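Local coordinates for protein dihydrodipicolinate synthase (Bacillus clausii KSM-K16, PDB 3E96) that probably catalyses the first committed step of lysine biosynthesis, acting as a 4-hydroxy-tetrahydrodipicolinate synthase of the DapA family, at residues B[13-18]-B[209-214]; B[49-54]-B[109-114]; B[140-145]-B[164-169]. All blocks are in the same frame, centred on the assembly; numbering follows the deposited sequence.

Contact 1 of 3, residues B[13-18]-B[209-214]; sequences ETISGI and KGFTSG
The side chains of Glu13 and Lys209 run alongside each other in the same direction, at the N-terminal ends of the first and last strands of the TIM barrel. Going outward along Glu13, CB sits 3.3 Å from Lys209 O, and CG, anti to its own carbonyl carbon (chi1 -59°), which with the chain extended beyond lays it alongside the lysine, lies 4.0 Å from Lys209 CB. At the carboxylate, OE1 approaches Lys209 CD at 3.7 Å, while OE2 comes to 3.4 Å from the same carbon. OE2 and Lys209 NZ are too far apart for a salt bridge; a water donates to OE2 at 2.6 Å and accepts from NZ, linking the two. With an alanine here, the water would probably lose the carboxylate it donates to, and the ammonium group of Lys209 the negative charge near it, leaving the lysine chain freer to swing. Further along, strands 15-17 and 210-213 pair in parallel and close the barrel. Phe211 N donates to Thr14 O and Ser213 N to Ser16 O, and Ser16 N returns a bond to Phe211 O at 2.9 Å; Ile18 N does likewise to Ser213 O. Outside the barrel, Ile15 CG1 packs 3.6 Å from Phe211 CZ, under helix 220-231. The chemistry is thus divided: buried backbone bonds hold the seam, whereas the charged pair at its N-terminal end, partly open to solvent, meets through water.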
loop_
_atom_site.group_PDB
_atom_site.type_symbol
_atom_site.label_atom_id
_atom_site.label_comp_id
_atom_site.label_asym_id
_atom_site.label_seq_id
_atom_site.Cartn_x
_atom_site.Cartn_y
_atom_site.Cartn_z
ATOM N N GLU B 13 21.971 12.898 9.794
ATOM C CA GLU B 13 22.799 12.940 8.589
ATOM C C GLU B 13 23.890 11.891 8.761
ATOM O O GLU B 13 25.057 12.200 9.023
ATOM C CB GLU B 13 23.401 14.336 8.405
ATOM C CG GLU B 13 22.335 15.420 8.295
ATOM C CD GLU B 13 22.913 16.794 8.018
ATOM O OE1 GLU B 13 24.033 17.073 8.489
ATOM O OE2 GLU B 13 22.238 17.597 7.343
ATOM N N THR B 14 23.484 10.636 8.617
ATOM C CA THR B 14 24.376 9.499 8.775
ATOM C C THR B 14 23.628 8.304 8.185
ATOM O O THR B 14 22.701 8.487 7.399
ATOM C CB THR B 14 24.663 9.258 10.282
ATOM O OG1 THR B 14 25.587 8.176 10.439
ATOM C CG2 THR B 14 23.366 8.935 11.026
ATOM N N ILE B 15 24.026 7.093 8.551
ATOM C CA ILE B 15 23.353 5.897 8.054
ATOM C C ILE B 15 22.154 5.566 8.943
ATOM O O ILE B 15 22.286 5.493 10.166
ATOM C CB ILE B 15 24.285 4.656 8.085
ATOM C CG1 ILE B 15 25.465 4.843 7.131
ATOM C CG2 ILE B 15 23.494 3.401 7.717
ATOM C CD1 ILE B 15 26.579 3.826 7.358
ATOM N N SER B 16 20.987 5.383 8.335
ATOM C CA SER B 16 19.798 4.990 9.080
ATOM C C SER B 16 19.626 3.509 8.775
ATOM O O SER B 16 19.226 3.142 7.668
ATOM C CB SER B 16 18.561 5.763 8.610
ATOM O OG SER B 16 18.544 7.074 9.147
ATOM N N GLY B 17 19.964 2.663 9.747
ATOM C CA GLY B 17 19.843 1.228 9.554
ATOM C C GLY B 17 18.414 0.768 9.754
ATOM O O GLY B 17 17.782 1.121 10.752
ATOM N N ILE B 18 17.902 -0.016 8.806
ATOM C CA ILE B 18 16.533 -0.517 8.885
ATOM C C ILE B 18 16.636 -2.000 9.187
ATOM O O ILE B 18 16.988 -2.794 8.317
ATOM C CB ILE B 18 15.775 -0.352 7.548
ATOM C CG1 ILE B 18 16.139 0.983 6.885
ATOM C CG2 ILE B 18 14.272 -0.442 7.802
ATOM C CD1 ILE B 18 15.860 2.204 7.723
ATOM N N LYS B 209 22.979 14.013 2.867
ATOM C CA LYS B 209 24.035 13.864 3.863
ATOM C C LYS B 209 23.838 12.623 4.726
ATOM O O LYS B 209 24.415 12.501 5.806
ATOM C CB LYS B 209 24.118 15.114 4.745
ATOM C CG LYS B 209 24.595 16.344 3.988
ATOM C CD LYS B 209 24.648 17.567 4.881
ATOM C CE LYS B 209 25.140 18.777 4.105
ATOM N NZ LYS B 209 25.266 19.975 4.977
ATOM N N GLY B 210 23.024 11.701 4.228
ATOM C CA GLY B 210 22.765 10.462 4.936
ATOM C C GLY B 210 22.071 9.507 3.983
ATOM O O GLY B 210 21.669 9.909 2.892
ATOM N N PHE B 211 21.945 8.245 4.375
ATOM C CA PHE B 211 21.262 7.267 3.538
ATOM C C PHE B 211 20.754 6.097 4.371
ATOM O O PHE B 211 21.282 5.809 5.446
ATOM C CB PHE B 211 22.180 6.784 2.393
ATOM C CG PHE B 211 23.439 6.080 2.843
ATOM C CD1 PHE B 211 23.435 4.715 3.113
ATOM C CD2 PHE B 211 24.639 6.780 2.951
ATOM C CE1 PHE B 211 24.604 4.052 3.481
ATOM C CE2 PHE B 211 25.819 6.132 3.319
ATOM C CZ PHE B 211 25.802 4.762 3.584
ATOM N N THR B 212 19.696 5.456 3.890
ATOM C CA THR B 212 19.123 4.308 4.580
ATOM C C THR B 212 19.894 3.077 4.141
ATOM O O THR B 212 20.572 3.094 3.112
ATOM C CB THR B 212 17.643 4.117 4.220
ATOM O OG1 THR B 212 17.509 4.000 2.798
ATOM C CG2 THR B 212 16.822 5.294 4.718
ATOM N N SER B 213 19.795 2.001 4.912
ATOM C CA SER B 213 20.516 0.791 4.552
ATOM C C SER B 213 19.895 -0.468 5.129
ATOM O O SER B 213 19.542 -0.510 6.307
ATOM C CB SER B 213 21.973 0.890 5.019
ATOM O OG SER B 213 22.656 -0.336 4.806
ATOM N N GLY B 214 19.752 -1.480 4.276
ATOM C CA GLY B 214 19.231 -2.763 4.709
ATOM C C GLY B 214 20.444 -3.672 4.818
ATOM O O GLY B 214 20.438 -4.691 5.507
HETATM O O HOH W 1 23.099 20.037 6.865
#

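Contact 2 of 3, residues B[49-54]-B[109-114]; sequences VIVPCG and AVMIHM
His113 keeps CG anti to its own carbonyl carbon (chi1 -79°), and this torsion turns the imidazole toward Cys53; Met111, its chain bent at chi3 (72°), brings its methyl CE toward Val51 and Gly54. Both segments belong to the TIM barrel, but to strands that are not neighbours: 83-88 runs between 49-50 and 109-112, so the meeting takes place through side chains and the loops beyond the strand ends. A single hydrogen bond joins the segments, short and nearly straight. His113 NE2 donates to Cys53 O over 2.8 Å, at 172°, with the oxygen almost in the ring plane and the donor in the carbonyl plane. NE2 therefore carries a hydrogen, and the ring's rotation is fixed by this bond and by Phe59, which stacks on it. The backbone N of Cys53 is held by Glu70, while Gly54 N bonds to Ser57 OG; these second-shell bonds hold the loop that offers the carbonyl. Met111 packs next to the imidazole. Its CE lies over one face of the His113 ring, offset toward the rim, and meets Val51 CG1 at 4.2 Å. The same methionine touches Lys167 and Tyr143, the predicted Schiff-base lysine and proton donor/acceptor, so this packing forms part of the wall around the probable active site. On the loop side, Gly54 adds a backbone contact to that methyl, its CA 4.2 Å from Met111 CE.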
loop_
_atom_site.group_PDB
_atom_site.type_symbol
_atom_site.label_atom_id
_atom_site.label_comp_id
_atom_site.label_asym_id
_atom_site.label_seq_id
_atom_site.Cartn_x
_atom_site.Cartn_y
_atom_site.Cartn_z
ATOM N N VAL B 49 21.714 5.231 14.032
ATOM C CA VAL B 49 20.290 5.482 13.844
ATOM C C VAL B 49 19.672 4.163 13.399
ATOM O O VAL B 49 20.133 3.549 12.436
ATOM C CB VAL B 49 20.019 6.549 12.755
ATOM C CG1 VAL B 49 18.514 6.727 12.573
ATOM C CG2 VAL B 49 20.659 7.876 13.143
ATOM N N ILE B 50 18.649 3.712 14.116
ATOM C CA ILE B 50 17.986 2.465 13.761
ATOM C C ILE B 50 16.505 2.777 13.579
ATOM O O ILE B 50 15.927 3.570 14.328
ATOM C CB ILE B 50 18.219 1.378 14.838
ATOM C CG1 ILE B 50 17.718 0.028 14.313
ATOM C CG2 ILE B 50 17.549 1.772 16.151
ATOM C CD1 ILE B 50 18.128 -1.162 15.164
ATOM N N VAL B 51 15.899 2.158 12.572
ATOM C CA VAL B 51 14.512 2.437 12.243
ATOM C C VAL B 51 13.555 1.247 12.296
ATOM O O VAL B 51 13.257 0.634 11.272
ATOM C CB VAL B 51 14.430 3.068 10.831
ATOM C CG1 VAL B 51 13.028 3.586 10.553
ATOM C CG2 VAL B 51 15.451 4.189 10.709
ATOM N N PRO B 52 13.061 0.905 13.494
ATOM C CA PRO B 52 12.130 -0.223 13.586
ATOM C C PRO B 52 10.860 0.143 12.816
ATOM O O PRO B 52 10.546 1.324 12.648
ATOM C CB PRO B 52 11.886 -0.354 15.089
ATOM C CG PRO B 52 12.092 1.059 15.597
ATOM C CD PRO B 52 13.318 1.495 14.819
ATOM N N CYS B 53 10.136 -0.866 12.345
ATOM C CA CYS B 53 8.915 -0.631 11.584
ATOM C C CYS B 53 9.178 0.073 10.259
ATOM O O CYS B 53 8.330 0.814 9.749
ATOM C CB CYS B 53 7.910 0.161 12.422
ATOM S SG CYS B 53 7.124 -0.870 13.682
ATOM N N GLY B 54 10.371 -0.152 9.716
ATOM C CA GLY B 54 10.721 0.413 8.426
ATOM C C GLY B 54 10.253 -0.610 7.407
ATOM O O GLY B 54 9.733 -1.660 7.784
ATOM N N ALA B 109 12.113 9.723 17.500
ATOM C CA ALA B 109 11.376 10.360 16.421
ATOM C C ALA B 109 10.569 9.297 15.694
ATOM O O ALA B 109 10.661 8.113 16.016
ATOM C CB ALA B 109 12.351 11.026 15.445
ATOM N N VAL B 110 9.769 9.729 14.727
ATOM C CA VAL B 110 8.982 8.806 13.920
ATOM C C VAL B 110 9.271 9.066 12.450
ATOM O O VAL B 110 9.688 10.167 12.076
ATOM C CB VAL B 110 7.452 8.986 14.133
ATOM C CG1 VAL B 110 7.073 8.638 15.561
ATOM C CG2 VAL B 110 7.040 10.416 13.790
ATOM N N MET B 111 9.085 8.038 11.627
ATOM C CA MET B 111 9.244 8.166 10.182
ATOM C C MET B 111 7.865 7.841 9.629
ATOM O O MET B 111 7.346 6.739 9.825
ATOM C CB MET B 111 10.255 7.167 9.604
ATOM C CG MET B 111 10.301 7.193 8.052
ATOM S SD MET B 111 11.237 5.846 7.284
ATOM C CE MET B 111 10.140 4.467 7.584
ATOM N N ILE B 112 7.256 8.805 8.955
ATOM C CA ILE B 112 5.941 8.571 8.393
ATOM C C ILE B 112 6.103 7.970 7.005
ATOM O O ILE B 112 6.639 8.613 6.097
ATOM C CB ILE B 112 5.131 9.878 8.277
ATOM C CG1 ILE B 112 5.165 10.637 9.609
ATOM C CG2 ILE B 112 3.686 9.555 7.909
ATOM C CD1 ILE B 112 4.484 12.001 9.547
ATOM N N HIS B 113 5.657 6.726 6.853
ATOM C CA HIS B 113 5.726 6.040 5.570
ATOM C C HIS B 113 4.890 6.801 4.560
ATOM O O HIS B 113 4.023 7.590 4.929
ATOM C CB HIS B 113 5.151 4.624 5.680
ATOM C CG HIS B 113 6.091 3.633 6.287
ATOM N ND1 HIS B 113 7.131 3.068 5.582
ATOM C CD2 HIS B 113 6.160 3.120 7.537
ATOM C CE1 HIS B 113 7.802 2.248 6.373
ATOM N NE2 HIS B 113 7.232 2.262 7.566
ATOM N N MET B 114 5.160 6.566 3.281
ATOM C CA MET B 114 4.377 7.193 2.231
ATOM C C MET B 114 3.017 6.514 2.374
ATOM O O MET B 114 2.949 5.299 2.552
ATOM C CB MET B 114 4.979 6.870 0.859
ATOM C CG MET B 114 4.317 7.589 -0.314
ATOM S SD MET B 114 4.740 9.358 -0.383
ATOM C CE MET B 114 3.349 10.007 -1.502
#

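Contact 3 of 3, residues B[140-145]-B[164-169]; sequences SLVYFK and VGVKYA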
loop_
_atom_site.group_PDB
_atom_site.type_symbol
_atom_site.label_atom_id
_atom_site.label_comp_id
_atom_site.label_asym_id
_atom_site.label_seq_id
_atom_site.Cartn_x
_atom_site.Cartn_y
_atom_site.Cartn_z
ATOM N N SER B 140 9.681 14.347 13.395
ATOM C CA SER B 140 9.192 13.469 12.338
ATOM C C SER B 140 9.985 13.542 11.044
ATOM O O SER B 140 10.529 14.589 10.692
ATOM C CB SER B 140 7.736 13.817 11.993
ATOM O OG SER B 140 6.906 13.860 13.138
ATOM N N LEU B 141 10.039 12.411 10.347
ATOM C CA LEU B 141 10.674 12.330 9.038
ATOM C C LEU B 141 9.566 11.814 8.132
ATOM O O LEU B 141 8.618 11.185 8.607
ATOM C CB LEU B 141 11.824 11.323 9.005
ATOM C CG LEU B 141 13.116 11.635 9.752
ATOM C CD1 LEU B 141 12.940 11.349 11.234
ATOM C CD2 LEU B 141 14.232 10.778 9.181
ATOM N N VAL B 142 9.668 12.093 6.839
ATOM C CA VAL B 142 8.680 11.597 5.894
ATOM C C VAL B 142 9.407 10.804 4.811
ATOM O O VAL B 142 10.515 11.172 4.400
ATOM C CB VAL B 142 7.878 12.743 5.228
ATOM C CG1 VAL B 142 7.130 13.548 6.292
ATOM C CG2 VAL B 142 8.804 13.632 4.432
ATOM N N TYR B 143 8.796 9.703 4.379
ATOM C CA TYR B 143 9.359 8.863 3.328
ATOM C C TYR B 143 8.593 9.267 2.072
ATOM O O TYR B 143 7.415 8.946 1.917
ATOM C CB TYR B 143 9.132 7.377 3.630
ATOM C CG TYR B 143 10.054 6.472 2.840
ATOM C CD1 TYR B 143 11.369 6.247 3.260
ATOM C CD2 TYR B 143 9.633 5.876 1.654
ATOM C CE1 TYR B 143 12.241 5.448 2.514
ATOM C CE2 TYR B 143 10.494 5.078 0.901
ATOM C CZ TYR B 143 11.795 4.868 1.335
ATOM O OH TYR B 143 12.650 4.086 0.590
ATOM N N PHE B 144 9.277 9.976 1.182
ATOM C CA PHE B 144 8.694 10.516 -0.046
ATOM C C PHE B 144 9.153 9.669 -1.237
ATOM O O PHE B 144 10.307 9.763 -1.652
ATOM C CB PHE B 144 9.187 11.958 -0.191
ATOM C CG PHE B 144 8.331 12.822 -1.065
ATOM C CD1 PHE B 144 7.106 13.295 -0.607
ATOM C CD2 PHE B 144 8.763 13.185 -2.334
ATOM C CE1 PHE B 144 6.321 14.124 -1.404
ATOM C CE2 PHE B 144 7.989 14.010 -3.142
ATOM C CZ PHE B 144 6.760 14.483 -2.673
ATOM N N LYS B 145 8.252 8.862 -1.796
ATOM C CA LYS B 145 8.641 7.981 -2.892
ATOM C C LYS B 145 7.753 7.888 -4.128
ATOM O O LYS B 145 8.043 7.092 -5.020
ATOM C CB LYS B 145 8.840 6.565 -2.351
ATOM C CG LYS B 145 7.548 5.874 -1.943
ATOM C CD LYS B 145 7.824 4.415 -1.616
ATOM C CE LYS B 145 6.552 3.625 -1.415
ATOM N NZ LYS B 145 6.864 2.175 -1.218
ATOM N N VAL B 164 11.999 17.082 10.793
ATOM C CA VAL B 164 13.450 17.128 10.914
ATOM C C VAL B 164 14.210 16.486 9.768
ATOM O O VAL B 164 15.427 16.631 9.673
ATOM C CB VAL B 164 13.920 16.474 12.238
ATOM C CG1 VAL B 164 13.315 17.211 13.419
ATOM C CG2 VAL B 164 13.524 15.006 12.273
ATOM N N GLY B 165 13.502 15.775 8.901
ATOM C CA GLY B 165 14.182 15.141 7.793
ATOM C C GLY B 165 13.267 14.536 6.759
ATOM O O GLY B 165 12.082 14.309 6.996
ATOM N N VAL B 166 13.834 14.280 5.589
ATOM C CA VAL B 166 13.087 13.688 4.500
ATOM C C VAL B 166 13.902 12.555 3.900
ATOM O O VAL B 166 15.064 12.743 3.540
ATOM C CB VAL B 166 12.813 14.713 3.374
ATOM C CG1 VAL B 166 12.192 14.011 2.169
ATOM C CG2 VAL B 166 11.897 15.820 3.877
ATOM N N LYS B 167 13.305 11.373 3.824
ATOM C CA LYS B 167 13.974 10.249 3.197
ATOM C C LYS B 167 13.421 10.309 1.784
ATOM O O LYS B 167 12.314 9.841 1.518
ATOM C CB LYS B 167 13.603 8.933 3.888
ATOM C CG LYS B 167 14.295 8.769 5.235
ATOM C CD LYS B 167 14.007 7.420 5.873
ATOM C CE LYS B 167 14.854 7.225 7.127
ATOM N NZ LYS B 167 14.611 5.895 7.747
ATOM N N TYR B 168 14.178 10.950 0.897
ATOM C CA TYR B 168 13.767 11.114 -0.495
ATOM C C TYR B 168 14.016 9.794 -1.203
ATOM O O TYR B 168 15.156 9.335 -1.281
ATOM C CB TYR B 168 14.575 12.229 -1.148
ATOM C CG TYR B 168 13.908 12.789 -2.375
ATOM C CD1 TYR B 168 12.867 13.716 -2.267
ATOM C CD2 TYR B 168 14.293 12.373 -3.648
ATOM C CE1 TYR B 168 12.226 14.213 -3.401
ATOM C CE2 TYR B 168 13.663 12.856 -4.781
ATOM C CZ TYR B 168 12.630 13.775 -4.659
ATOM O OH TYR B 168 12.008 14.246 -5.797
ATOM N N ALA B 169 12.952 9.191 -1.725
ATOM C CA ALA B 169 13.068 7.886 -2.361
ATOM C C ALA B 169 12.640 7.815 -3.820
ATOM O O ALA B 169 12.207 6.763 -4.297
ATOM C CB ALA B 169 12.302 6.856 -1.534
#
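Leu141 leans across the bare backbone of Gly165, its CG 4.2 Å from Gly165 CA. With no side chain there, the glycine leaves a hollow in which the leucine has room to lie across the strand. Leu141 CD1 spreads to the bump made by Val164 CG2, 3.8 Å away. Farther along the same inward face, Tyr143 and Lys167 cross at about a right angle: Lys167 CB presses on Tyr143 CD1 at 3.5 Å, and Lys167 CD lies at the edge of the ring. Lys167 O stands over one ring face, offset toward the rim. Extended beyond CG, the lysine carries its amine away from strand 140-144 into the barrel's interior, as suits its predicted role as the Schiff-base residue beside Tyr143, the predicted proton donor/acceptor. Ala169 is a small bump near the hydroxyl end of the phenol, its CB 3.5 Å from Tyr143 CE2, and the hydroxyl bonds to Gly194 O. On the outward face, Val142 CG2 meets Val166 CG2 at 3.8 Å. Phe144 and Tyr168 point the same way with planes at 28°, yet they are slid so far apart that they barely overlap; their closest atoms are Phe144 CD2 and Tyr168 CE1, 3.8 Å apart. Five backbone hydrogen bonds, including Lys167 N to Val142 O at 2.9 Å, hold the parallel strands of this beta-alpha-beta unit in step. Its helix 152-157 covers Val142, Phe144 and Tyr168, while strand 109-112 flanks 140-144 and strand 190-193 flanks 163-168.

From the N terminus, the chain enters strand 15-17 and does not meet its partner 209-214 until the barrel has gone full circle, so contact 1 closes the longest loop and encloses both others. Within it, contact 2 spans strand 83-88 and its flanking helices, and ends before contact 3 opens; those two follow in series, and none cross. Contact 3 closes the short loop of one beta-alpha-beta unit. The sheet links them: Gly17 pairs with Val49 and Val51, and Leu141 with Val110 and Ile112. They also converge inside the barrel, where Lys167 of contact 3 packs against Thr212 and Ile18 of contact 1 and Met111 of contact 2.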